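Local coordinates for protein bifunctional cytochrome P450/NADPH--P450 reductase (Deinococcus aerius, PDB 7F3H) that probably hydroxylates substrates at the heme iron of its cytochrome P450 domain, using electrons from NADPH that its fused reductase part would deliver, at residues Ile321-Leu326 / Glu385-His390; Asp380-Glu385 / Ala393-Phe398. All blocks are in the same frame, centred on the assembly; numbering follows the deposited sequence.

Contact 1 of 2, residues Ile321-Leu326 / Glu385-His390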
loop_
_atom_site.group_PDB
_atom_site.type_symbol
_atom_site.label_atom_id
_atom_site.label_comp_id
_atom_site.label_asym_id
_atom_site.label_seq_id
_atom_site.Cartn_x
_atom_site.Cartn_y
_atom_site.Cartn_z
ATOM N N ILE A 321 15.093 4.387 6.117
ATOM C CA ILE A 321 15.109 3.769 4.795
ATOM C C ILE A 321 13.697 3.633 4.266
ATOM O O ILE A 321 13.424 3.953 3.106
ATOM C CB ILE A 321 15.782 2.382 4.846
ATOM C CG1 ILE A 321 17.296 2.516 4.938
ATOM C CG2 ILE A 321 15.365 1.555 3.639
ATOM C CD1 ILE A 321 17.947 1.228 5.337
ATOM N N LEU A 322 12.794 3.117 5.107
ATOM C CA LEU A 322 11.429 2.875 4.650
ATOM C C LEU A 322 10.722 4.187 4.328
ATOM O O LEU A 322 10.040 4.289 3.296
ATOM C CB LEU A 322 10.649 2.059 5.684
ATOM C CG LEU A 322 10.960 0.552 5.775
ATOM C CD1 LEU A 322 10.184 -0.119 6.925
ATOM C CD2 LEU A 322 10.633 -0.174 4.468
ATOM N N ASP A 323 10.913 5.209 5.175
ATOM C CA ASP A 323 10.327 6.527 4.927
ATOM C C ASP A 323 10.752 7.061 3.556
ATOM O O ASP A 323 9.911 7.490 2.746
ATOM C CB ASP A 323 10.745 7.506 6.034
ATOM C CG ASP A 323 10.081 7.220 7.396
ATOM O OD1 ASP A 323 8.995 6.598 7.450
ATOM O OD2 ASP A 323 10.650 7.647 8.430
ATOM N N GLU A 324 12.063 6.994 3.254
ATOM C CA GLU A 324 12.562 7.479 1.967
ATOM C C GLU A 324 12.156 6.561 0.800
ATOM O O GLU A 324 11.911 7.045 -0.320
ATOM C CB GLU A 324 14.089 7.671 2.048
ATOM C CG GLU A 324 14.809 8.257 0.815
ATOM C CD GLU A 324 14.472 9.719 0.470
ATOM O OE1 GLU A 324 13.468 10.274 0.989
ATOM O OE2 GLU A 324 15.229 10.302 -0.353
ATOM N N ALA A 325 12.063 5.246 1.026
ATOM C CA ALA A 325 11.593 4.378 -0.052
ATOM C C ALA A 325 10.168 4.740 -0.427
ATOM O O ALA A 325 9.843 4.858 -1.613
ATOM C CB ALA A 325 11.687 2.905 0.349
ATOM N N LEU A 326 9.330 5.027 0.580
ATOM C CA LEU A 326 7.972 5.490 0.320
ATOM C C LEU A 326 7.975 6.876 -0.333
ATOM O O LEU A 326 7.031 7.227 -1.038
ATOM C CB LEU A 326 7.166 5.498 1.618
ATOM C CG LEU A 326 6.680 4.151 2.176
ATOM C CD1 LEU A 326 5.918 4.323 3.471
ATOM C CD2 LEU A 326 5.823 3.359 1.189
ATOM N N GLU A 385 15.071 15.658 13.543
ATOM C CA GLU A 385 15.312 17.074 13.312
ATOM C C GLU A 385 14.937 17.499 11.888
ATOM O O GLU A 385 14.164 18.457 11.707
ATOM C CB GLU A 385 16.765 17.397 13.661
ATOM C CG GLU A 385 17.206 18.810 13.377
ATOM C CD GLU A 385 18.499 19.151 14.115
ATOM O OE1 GLU A 385 18.409 19.943 15.087
ATOM O OE2 GLU A 385 19.560 18.563 13.802
ATOM N N ASN A 386 15.410 16.773 10.871
ATOM C CA ASN A 386 15.117 17.165 9.490
ATOM C C ASN A 386 13.664 16.875 9.093
ATOM O O ASN A 386 13.093 17.597 8.264
ATOM C CB ASN A 386 16.056 16.444 8.542
ATOM C CG ASN A 386 17.468 16.960 8.614
ATOM O OD1 ASN A 386 17.701 18.133 8.890
ATOM N ND2 ASN A 386 18.421 16.095 8.312
ATOM N N ARG A 387 13.054 15.840 9.674
ATOM C CA ARG A 387 11.650 15.532 9.401
ATOM C C ARG A 387 10.767 16.733 9.727
ATOM O O ARG A 387 9.802 17.030 9.011
ATOM C CB ARG A 387 11.251 14.285 10.199
ATOM C CG ARG A 387 9.810 13.903 10.168
ATOM C CD ARG A 387 9.537 12.844 11.264
ATOM N NE ARG A 387 10.112 11.551 10.923
ATOM C CZ ARG A 387 9.526 10.653 10.132
ATOM N NH1 ARG A 387 8.330 10.892 9.608
ATOM N NH2 ARG A 387 10.137 9.504 9.874
ATOM N N ARG A 388 11.110 17.460 10.790
ATOM C CA ARG A 388 10.315 18.606 11.212
ATOM C C ARG A 388 10.247 19.704 10.155
ATOM O O ARG A 388 9.355 20.558 10.229
ATOM C CB ARG A 388 10.860 19.178 12.511
ATOM C CG ARG A 388 10.731 18.240 13.693
ATOM C CD ARG A 388 10.558 19.000 14.998
ATOM N NE ARG A 388 9.257 19.661 15.053
ATOM C CZ ARG A 388 8.869 20.456 16.042
ATOM N NH1 ARG A 388 9.688 20.692 17.063
ATOM N NH2 ARG A 388 7.662 21.010 16.014
ATOM N N THR A 389 11.184 19.755 9.210
ATOM C CA THR A 389 11.254 20.884 8.292
ATOM C C THR A 389 10.632 20.609 6.931
ATOM O O THR A 389 10.769 21.433 6.029
ATOM C CB THR A 389 12.703 21.337 8.100
ATOM O OG1 THR A 389 13.410 20.365 7.321
ATOM C CG2 THR A 389 13.386 21.519 9.437
ATOM N N HIS A 390 9.954 19.480 6.756
ATOM C CA HIS A 390 9.333 19.174 5.471
ATOM C C HIS A 390 8.104 20.031 5.262
ATOM O O HIS A 390 7.487 20.489 6.222
ATOM C CB HIS A 390 8.930 17.700 5.402
ATOM C CG HIS A 390 10.093 16.772 5.535
ATOM N ND1 HIS A 390 9.957 15.402 5.624
ATOM C CD2 HIS A 390 11.422 17.033 5.620
ATOM C CE1 HIS A 390 11.160 14.860 5.722
ATOM N NE2 HIS A 390 12.064 15.826 5.727
HETATM O O HOH W 1 7.575 7.689 9.322
#
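Asp323 and Arg387 carry this contact alone, an acid on helix 317-329 reaching an arginine at the short helix 384-387. In P450 terms the first helix is the K helix, with Glu324 and Arg327 forming its ExxR motif; the second lies in the meander that leads toward the heme-binding loop. The two side chains cross at about a right angle, and both leave their backbones toward each other. Arg387 runs out extended and then bends about CG-CD (chi3 -72°), which swings the guanidinium round to the carboxylate. OD2 of Asp323 sits at the guanidinium edge, near its plane, against NH2 alone. The carboxylate plane is turned 79° from that of the guanidinium, so this is a one-nitrogen salt bridge and not the flat, two-pronged pairing that arginine can make with an acid. The modelled separation of NH2 from OD2, 2.4 Å, is too short to take literally, and the N-H...O angle of 120° is far from straight. A water bridges the pair: it donates to Asp323 OD1 at 2.6 Å and accepts a weak bond from Arg387 NH2 at 3.2 Å, so both carboxylate oxygens are engaged. Arg387 is exposed and Asp323 partly so, which leaves the bridge at the surface, where solvent would probably soften its pull. Next along the helix, Glu324 points to a different set of partners, binding Arg327 and the meander's Arg381. Arg387 to His390 form a type I turn; just before it, Asn386 O takes two bonds, from Thr389 N at 3.0 Å and Thr389 OG1 at 2.9 Å, while Arg387 O stands 3.5 Å above one face of the His390 ring, toward its rim.

Contact 2 of 2, residues Asp380-Glu385 / Ala393-Phe398. With HEM (protoporphyrin IX containing Fe), chain E.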
loop_
_atom_site.group_PDB
_atom_site.type_symbol
_atom_site.label_atom_id
_atom_site.label_comp_id
_atom_site.label_asym_id
_atom_site.label_seq_id
_atom_site.Cartn_x
_atom_site.Cartn_y
_atom_site.Cartn_z
ATOM N N ASP A 380 18.805 10.658 5.534
ATOM C CA ASP A 380 18.928 11.672 6.584
ATOM C C ASP A 380 17.805 12.706 6.534
ATOM O O ASP A 380 17.631 13.449 7.505
ATOM C CB ASP A 380 20.285 12.394 6.491
ATOM C CG ASP A 380 21.425 11.610 7.157
ATOM O OD1 ASP A 380 21.169 10.493 7.659
ATOM O OD2 ASP A 380 22.581 12.101 7.170
ATOM N N ARG A 381 17.025 12.762 5.443
ATOM C CA ARG A 381 15.818 13.576 5.428
ATOM C C ARG A 381 14.904 13.240 6.582
ATOM O O ARG A 381 14.038 14.057 6.916
ATOM C CB ARG A 381 15.020 13.392 4.128
ATOM C CG ARG A 381 15.793 13.701 2.870
ATOM C CD ARG A 381 15.043 13.321 1.583
ATOM N NE ARG A 381 15.275 14.379 0.607
ATOM C CZ ARG A 381 16.007 14.258 -0.491
ATOM N NH1 ARG A 381 16.578 13.118 -0.806
ATOM N NH2 ARG A 381 16.156 15.294 -1.279
ATOM N N TRP A 382 15.062 12.053 7.189
ATOM C CA TRP A 382 14.039 11.490 8.060
ATOM C C TRP A 382 14.475 11.376 9.514
ATOM O O TRP A 382 13.741 10.777 10.319
ATOM C CB TRP A 382 13.601 10.120 7.505
ATOM C CG TRP A 382 13.031 10.278 6.122
ATOM C CD1 TRP A 382 13.621 9.924 4.935
ATOM C CD2 TRP A 382 11.784 10.901 5.782
ATOM N NE1 TRP A 382 12.811 10.280 3.882
ATOM C CE2 TRP A 382 11.678 10.878 4.370
ATOM C CE3 TRP A 382 10.733 11.461 6.539
ATOM C CZ2 TRP A 382 10.576 11.402 3.696
ATOM C CZ3 TRP A 382 9.628 11.981 5.868
ATOM C CH2 TRP A 382 9.556 11.940 4.456
ATOM N N THR A 383 15.612 11.984 9.897
ATOM C CA THR A 383 15.925 12.148 11.319
ATOM C C THR A 383 14.850 13.035 11.951
ATOM O O THR A 383 14.202 13.821 11.258
ATOM C CB THR A 383 17.303 12.792 11.509
ATOM O OG1 THR A 383 17.222 14.182 11.169
ATOM C CG2 THR A 383 18.366 12.131 10.609
ATOM N N SER A 384 14.619 12.873 13.266
ATOM C CA SER A 384 13.649 13.737 13.954
ATOM C C SER A 384 13.821 15.200 13.593
ATOM O O SER A 384 12.846 15.915 13.362
ATOM C CB SER A 384 13.687 13.551 15.478
ATOM O OG SER A 384 13.237 12.258 15.848
ATOM N N GLU A 385 15.071 15.658 13.543
ATOM C CA GLU A 385 15.312 17.074 13.312
ATOM C C GLU A 385 14.937 17.499 11.888
ATOM O O GLU A 385 14.164 18.457 11.707
ATOM C CB GLU A 385 16.765 17.397 13.661
ATOM C CG GLU A 385 17.206 18.810 13.377
ATOM C CD GLU A 385 18.499 19.151 14.115
ATOM O OE1 GLU A 385 18.409 19.943 15.087
ATOM O OE2 GLU A 385 19.560 18.563 13.802
ATOM N N ALA A 393 2.433 19.245 3.411
ATOM C CA ALA A 393 1.499 18.620 2.488
ATOM C C ALA A 393 2.211 17.873 1.371
ATOM O O ALA A 393 1.553 17.452 0.417
ATOM C CB ALA A 393 0.535 19.651 1.898
ATOM N N ALA A 394 3.530 17.680 1.468
ATOM C CA ALA A 394 4.301 17.103 0.370
ATOM C C ALA A 394 4.681 15.639 0.587
ATOM O O ALA A 394 5.492 15.099 -0.180
ATOM C CB ALA A 394 5.564 17.953 0.089
ATOM N N TYR A 395 4.173 14.996 1.641
ATOM C CA TYR A 395 4.497 13.597 1.940
ATOM C C TYR A 395 3.222 12.889 2.386
ATOM O O TYR A 395 2.815 12.990 3.550
ATOM C CB TYR A 395 5.576 13.519 3.003
ATOM C CG TYR A 395 6.132 12.145 3.245
ATOM C CD1 TYR A 395 6.778 11.450 2.226
ATOM C CD2 TYR A 395 6.047 11.547 4.504
ATOM C CE1 TYR A 395 7.301 10.176 2.439
ATOM C CE2 TYR A 395 6.570 10.289 4.722
ATOM C CZ TYR A 395 7.196 9.613 3.680
ATOM O OH TYR A 395 7.742 8.377 3.856
ATOM N N LYS A 396 2.611 12.143 1.475
ATOM C CA LYS A 396 1.289 11.560 1.715
ATOM C C LYS A 396 1.213 10.086 1.299
ATOM O O LYS A 396 0.244 9.668 0.663
ATOM C CB LYS A 396 0.256 12.380 0.948
ATOM C CG LYS A 396 0.078 13.831 1.406
ATOM C CD LYS A 396 -0.231 13.894 2.882
ATOM C CE LYS A 396 -1.166 15.023 3.179
ATOM N NZ LYS A 396 -1.629 14.888 4.574
ATOM N N PRO A 397 2.184 9.246 1.698
ATOM C CA PRO A 397 2.141 7.841 1.252
ATOM C C PRO A 397 1.050 7.042 1.938
ATOM O O PRO A 397 0.667 5.975 1.439
ATOM C CB PRO A 397 3.530 7.308 1.601
ATOM C CG PRO A 397 3.954 8.110 2.747
ATOM C CD PRO A 397 3.278 9.477 2.661
ATOM N N PHE A 398 0.565 7.497 3.087
ATOM C CA PHE A 398 -0.496 6.822 3.824
ATOM C C PHE A 398 -1.788 7.641 3.775
ATOM O O PHE A 398 -2.532 7.714 4.754
ATOM C CB PHE A 398 -0.049 6.516 5.257
ATOM C CG PHE A 398 1.088 5.500 5.333
ATOM C CD1 PHE A 398 0.854 4.142 5.084
ATOM C CD2 PHE A 398 2.392 5.904 5.592
ATOM C CE1 PHE A 398 1.887 3.211 5.142
ATOM C CE2 PHE A 398 3.450 4.982 5.642
ATOM C CZ PHE A 398 3.192 3.627 5.425
HETATM C CHA HEM E . -6.053 3.403 3.366
HETATM C CHB HEM E . -5.416 -0.848 5.632
HETATM C CHC HEM E . -0.733 -0.843 4.279
HETATM C CHD HEM E . -1.455 3.248 1.777
HETATM C C1A HEM E . -6.280 2.263 4.096
HETATM C C2A HEM E . -7.561 1.851 4.630
HETATM C C3A HEM E . -7.398 0.694 5.293
HETATM C C4A HEM E . -6.010 0.293 5.128
HETATM C CMA HEM E . -8.502 -0.103 6.035
HETATM C CAA HEM E . -8.841 2.695 4.533
HETATM C CBA HEM E . -8.920 3.550 5.803
HETATM C CGA HEM E . -10.202 4.382 5.865
HETATM O O1A HEM E . -10.824 4.369 6.962
HETATM O O2A HEM E . -10.697 4.969 4.855
HETATM C C1B HEM E . -4.090 -1.210 5.508
HETATM C C2B HEM E . -3.450 -2.379 6.098
HETATM C C3B HEM E . -2.149 -2.336 5.758
HETATM C C4B HEM E . -1.947 -1.191 4.890
HETATM C CMB HEM E . -4.168 -3.389 7.015
HETATM C CAB HEM E . -1.000 -3.333 6.026
HETATM C CBB HEM E . -1.148 -4.532 6.596
HETATM C C1C HEM E . -0.510 0.258 3.467
HETATM C C2C HEM E . 0.768 0.679 2.877
HETATM C C3C HEM E . 0.500 1.803 2.186
HETATM C C4C HEM E . -0.881 2.142 2.344
HETATM C CMC HEM E . 2.122 -0.078 3.008
HETATM C CAC HEM E . 1.390 2.725 1.365
HETATM C CBC HEM E . 2.692 2.515 1.234
HETATM C C1D HEM E . -2.761 3.646 1.982
HETATM C C2D HEM E . -3.408 4.806 1.374
HETATM C C3D HEM E . -4.661 4.829 1.827
HETATM C C4D HEM E . -4.877 3.701 2.711
HETATM C CMD HEM E . -2.775 5.835 0.402
HETATM C CAD HEM E . -5.689 5.876 1.440
HETATM C CBD HEM E . -6.309 5.314 0.189
HETATM C CGD HEM E . -7.259 6.284 -0.427
HETATM O O1D HEM E . -8.079 5.780 -1.233
HETATM O O2D HEM E . -7.201 7.521 -0.125
HETATM N NA HEM E . -5.370 1.272 4.396
HETATM N NB HEM E . -3.149 -0.506 4.794
HETATM N NC HEM E . -1.490 1.171 3.102
HETATM N ND HEM E . -3.686 3.003 2.790
HETATM FE FE HEM E . -3.400 1.343 3.841
#
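Trp382 and Tyr395 meet ring to ring, arriving from opposite directions. The indole leads with its benzene corner: CH2 stands 3.2 Å above the plane of the Tyr395 ring, over its centre, and comes within 3.4 Å of Tyr395 CZ. With the planes inclined by 42° and the six-membered centroids 4.3 Å apart, the pair is oblique, neither stacked nor edge-to-face. Tyr395 turns its ring toward the indole because CG lies anti to the backbone N (chi1 -171°). The remaining faces have apolar cover: Pro397 CD packs over the centre of the tyrosine's opposite face, and Arg381 CB lies toward the rim of the indole's other face.

Hydrogen bonds fasten the polar ends to the K helix, from Trp382 NE1 to Glu324 OE1 and between Tyr395 OH and the carbonyl of Asp323. Arg381 makes a salt bridge to the same Glu324, completing the Glu-Arg-Arg network of P450 enzymes, in which this meander arginine joins the ExxR pair. Thr383 acts as N-cap of helix 384-387, its OG1 bonded to Asn386 N.

Heme contacts come from the far end of 393-398, where the heme-binding loop begins. Phe398 CE1 approaches HEM C3C at 3.6 Å, and Pro397 O lies 3.3 Å from HEM CAC; the Phe398 backbone is hydrogen-bonded to that of Cys405, the residue at the family's thiolate-ligand position.

Both contacts involve the meander, contact 1 joining it to the K helix and contact 2 packing its 380-385 part against the start of the heme-binding loop; their centres are about 3 Å apart, and both draw on helix 384-387. Contact 1 lies at the surface and works through charge and water; contact 2 is partly buried and works through ring packing, with its second segment reaching on to the heme. Asp323 takes part in both, by its carboxylate and by its backbone carbonyl. Asn386 ND2 probably bonds Asp380 O, and the His390 ring meets Trp382 edge-to-face. The segments alternate along the chain; within 380-390, Arg387 meets the K helix and Trp382 meets 393-398.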